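Local coordinates for putative aminooxidase (Propionibacterium acnes, PDB 2BA9), which probably isomerises polyunsaturated fatty acids such as linoleic acid to conjugated products, using a bound flavin-adenine dinucleotide, at residues Ile325-Leu330 and Asp350-Phe355. Residues are numbered along the deposited sequence; the frame is centred on the assembly and turned at random.
Sequences ITTYLL and DDMETF
Met352 reaches from its helix to the strand and meets two residues there, Thr327 with its sulfur and Ile325 with its terminal methyl. The SD of Met352 lies 4.1 Å from CG2 of Thr327, and CG of Met352 is equally near that methyl, so that the methyl lies alongside the CG-SD segment of the thioether. Bends at chi2 (-60°) and chi3 (-83°) fold the chain, and CE ends 4.2 Å from CG2 of Ile325. A flexible, unbranched methionine suits this place, since it can span a helix-to-strand gap of 8.8 Å between the CA atoms of Thr327 and Met352. The beta-branched Thr327 and Ile325 suit an extended strand, and each offers a methyl to the helix; CG1 and CD1 of Ile325 lead away from the helix, and its side chain also touches Tyr291 and Val288. No hydrogen bond crosses the contact, which is small, buried and made by van der Waals touch.

Alternation along the strand sends Thr326 and Tyr328 to the other face, where Thr326 OG1 and Tyr328 OH are hydrogen-bonded at 2.6 Å and Tyr328 touches the FAD. The helix thus backs a sheet whose opposite face borders the flavin pocket. Strand 325-330 runs antiparallel between strands 310-315 and 277-288 of the mixed sheet, and helix 341-355 packs against it: one turn before Met352, Val348 also touches Thr327, while Leu329 rests on Cys344 and Val348. OD2 of Asp351 hydrogen-bonds to ND1 of His309 and to the backbone N of Val310, at the start of strand 310-315.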
ATOM      1  N   ILE A 325      14.894  -5.676  13.785  1.00 24.93           N
ATOM      2  CA  ILE A 325      13.542  -5.402  14.240  1.00 25.00           C
ATOM      3  C   ILE A 325      13.191  -4.066  13.616  1.00 25.54           C
ATOM      4  O   ILE A 325      13.901  -3.080  13.831  1.00 25.57           O
ATOM      5  CB  ILE A 325      13.481  -5.257  15.780  1.00 24.52           C
ATOM      6  CG1 ILE A 325      13.924  -6.553  16.479  1.00 24.79           C
ATOM      7  CG2 ILE A 325      12.107  -4.807  16.216  1.00 24.45           C
ATOM      8  CD1 ILE A 325      12.959  -7.734  16.394  1.00 23.04           C
ATOM      9  N   THR A 326      12.135  -4.027  12.812  1.00 25.92           N
ATOM     10  CA  THR A 326      11.760  -2.786  12.146  1.00 26.23           C
ATOM     11  C   THR A 326      10.648  -2.098  12.950  1.00 25.97           C
ATOM     12  O   THR A 326       9.797  -2.761  13.563  1.00 25.32           O
ATOM     13  CB  THR A 326      11.340  -2.998  10.652  1.00 26.81           C
ATOM     14  OG1 THR A 326      10.387  -4.059  10.549  1.00 27.13           O
ATOM     15  CG2 THR A 326      12.555  -3.315   9.774  1.00 26.75           C
ATOM     16  N   THR A 327      10.684  -0.768  12.948  1.00 26.04           N
ATOM     17  CA  THR A 327       9.701   0.064  13.630  1.00 25.91           C
ATOM     18  C   THR A 327       8.970   0.907  12.606  1.00 26.60           C
ATOM     19  O   THR A 327       9.522   1.220  11.539  1.00 26.96           O
ATOM     20  CB  THR A 327      10.355   1.023  14.660  1.00 25.65           C
ATOM     21  OG1 THR A 327      11.035   2.073  13.965  1.00 24.05           O
ATOM     22  CG2 THR A 327      11.330   0.284  15.581  1.00 25.63           C
ATOM     23  N   TYR A 328       7.745   1.304  12.962  1.00 26.78           N
ATOM     24  CA  TYR A 328       6.816   1.987  12.051  1.00 26.56           C
ATOM     25  C   TYR A 328       6.142   3.168  12.742  1.00 26.04           C
ATOM     26  O   TYR A 328       5.521   3.002  13.791  1.00 25.78           O
ATOM     27  CB  TYR A 328       5.767   0.983  11.560  1.00 26.24           C
ATOM     28  CG  TYR A 328       6.403  -0.247  10.930  1.00 27.12           C
ATOM     29  CD1 TYR A 328       6.563  -0.349   9.544  1.00 25.48           C
ATOM     30  CD2 TYR A 328       6.875  -1.289  11.724  1.00 26.51           C
ATOM     31  CE1 TYR A 328       7.179  -1.447   8.979  1.00 25.28           C
ATOM     32  CE2 TYR A 328       7.483  -2.395  11.167  1.00 26.79           C
ATOM     33  CZ  TYR A 328       7.628  -2.472   9.788  1.00 26.13           C
ATOM     34  OH  TYR A 328       8.235  -3.570   9.241  1.00 24.93           O
ATOM     35  N   LEU A 329       6.274   4.352  12.155  1.00 25.72           N
ATOM     36  CA  LEU A 329       5.593   5.562  12.647  1.00 25.53           C
ATOM     37  C   LEU A 329       5.121   6.393  11.469  1.00 25.97           C
ATOM     38  O   LEU A 329       5.613   6.243  10.330  1.00 27.26           O
ATOM     39  CB  LEU A 329       6.521   6.415  13.531  1.00 25.13           C
ATOM     40  CG  LEU A 329       7.841   6.935  12.911  1.00 24.18           C
ATOM     41  CD1 LEU A 329       7.666   8.179  12.074  1.00 24.22           C
ATOM     42  CD2 LEU A 329       8.920   7.177  13.973  1.00 23.55           C
ATOM     43  N   LEU A 330       4.179   7.286  11.741  1.00 26.11           N
ATOM     44  CA  LEU A 330       3.652   8.179  10.712  1.00 26.06           C
ATOM     45  C   LEU A 330       4.013   9.633  11.017  1.00 25.93           C
ATOM     46  O   LEU A 330       3.960  10.070  12.172  1.00 26.07           O
ATOM     47  CB  LEU A 330       2.136   8.045  10.596  1.00 25.47           C
ATOM     48  CG  LEU A 330       1.610   7.055   9.568  1.00 23.81           C
ATOM     49  CD1 LEU A 330       0.115   6.917   9.785  1.00 22.30           C
ATOM     50  CD2 LEU A 330       1.948   7.507   8.151  1.00 19.61           C
ATOM     51  N   ASP A 350      13.351   6.641  21.917  1.00 24.00           N
ATOM     52  CA  ASP A 350      12.681   6.828  23.206  1.00 24.74           C
ATOM     53  C   ASP A 350      11.526   5.848  23.405  1.00 24.56           C
ATOM     54  O   ASP A 350      11.354   5.312  24.509  1.00 25.53           O
ATOM     55  CB  ASP A 350      12.165   8.271  23.371  1.00 25.16           C
ATOM     56  CG  ASP A 350      13.271   9.314  23.325  1.00 25.04           C
ATOM     57  OD1 ASP A 350      14.451   8.985  23.524  1.00 27.91           O
ATOM     58  OD2 ASP A 350      12.943  10.488  23.114  1.00 26.47           O
ATOM     59  N   ASP A 351      10.744   5.608  22.359  1.00 24.37           N
ATOM     60  CA  ASP A 351       9.626   4.634  22.437  1.00 24.68           C
ATOM     61  C   ASP A 351      10.123   3.194  22.674  1.00 24.79           C
ATOM     62  O   ASP A 351       9.623   2.500  23.555  1.00 24.93           O
ATOM     63  CB  ASP A 351       8.732   4.676  21.184  1.00 24.88           C
ATOM     64  CG  ASP A 351       7.767   5.877  21.161  1.00 25.54           C
ATOM     65  OD1 ASP A 351       7.603   6.592  22.185  1.00 26.64           O
ATOM     66  OD2 ASP A 351       7.149   6.094  20.098  1.00 25.42           O
ATOM     67  N   MET A 352      11.106   2.738  21.901  1.00 24.55           N
ATOM     68  CA  MET A 352      11.624   1.375  22.094  1.00 24.95           C
ATOM     69  C   MET A 352      12.263   1.147  23.468  1.00 24.81           C
ATOM     70  O   MET A 352      12.165   0.071  24.045  1.00 24.48           O
ATOM     71  CB  MET A 352      12.614   1.010  20.974  1.00 25.18           C
ATOM     72  CG  MET A 352      11.961   0.870  19.588  1.00 25.11           C
ATOM     73  SD  MET A 352      10.691  -0.412  19.520  1.00 25.34           S
ATOM     74  CE  MET A 352      11.646  -1.919  19.246  1.00 24.31           C
ATOM     75  N   GLU A 353      12.921   2.158  24.007  1.00 25.22           N
ATOM     76  CA  GLU A 353      13.462   2.030  25.359  1.00 25.27           C
ATOM     77  C   GLU A 353      12.335   1.883  26.384  1.00 25.23           C
ATOM     78  O   GLU A 353      12.367   1.019  27.274  1.00 24.12           O
ATOM     79  CB  GLU A 353      14.331   3.218  25.696  1.00 25.75           C
ATOM     80  CG  GLU A 353      15.190   2.976  26.914  1.00 26.91           C
ATOM     81  CD  GLU A 353      15.976   4.193  27.287  1.00 28.50           C
ATOM     82  OE1 GLU A 353      16.229   5.019  26.381  1.00 28.05           O
ATOM     83  OE2 GLU A 353      16.349   4.312  28.483  1.00 31.01           O
ATOM     84  N   THR A 354      11.328   2.724  26.232  1.00 25.27           N
ATOM     85  CA  THR A 354      10.110   2.623  27.021  1.00 25.41           C
ATOM     86  C   THR A 354       9.461   1.232  26.938  1.00 25.16           C
ATOM     87  O   THR A 354       9.054   0.663  27.970  1.00 25.19           O
ATOM     88  CB  THR A 354       9.146   3.722  26.588  1.00 25.69           C
ATOM     89  OG1 THR A 354       9.735   4.980  26.957  1.00 26.71           O
ATOM     90  CG2 THR A 354       7.779   3.542  27.223  1.00 26.13           C
ATOM     91  N   PHE A 355       9.416   0.675  25.732  1.00 24.63           N
ATOM     92  CA  PHE A 355       8.854  -0.668  25.510  1.00 24.60           C
ATOM     93  C   PHE A 355       9.739  -1.784  26.095  1.00 24.66           C
ATOM     94  O   PHE A 355       9.278  -2.932  26.216  1.00 24.89           O
ATOM     95  CB  PHE A 355       8.589  -0.951  24.012  1.00 24.03           C
ATOM     96  CG  PHE A 355       7.689   0.059  23.320  1.00 23.22           C
ATOM     97  CD1 PHE A 355       6.773   0.830  24.023  1.00 23.25           C
ATOM     98  CD2 PHE A 355       7.759   0.217  21.942  1.00 24.16           C
ATOM     99  CE1 PHE A 355       5.949   1.740  23.363  1.00 23.28           C
ATOM    100  CE2 PHE A 355       6.936   1.127  21.270  1.00 24.19           C
ATOM    101  CZ  PHE A 355       6.033   1.891  21.987  1.00 23.32           C
TER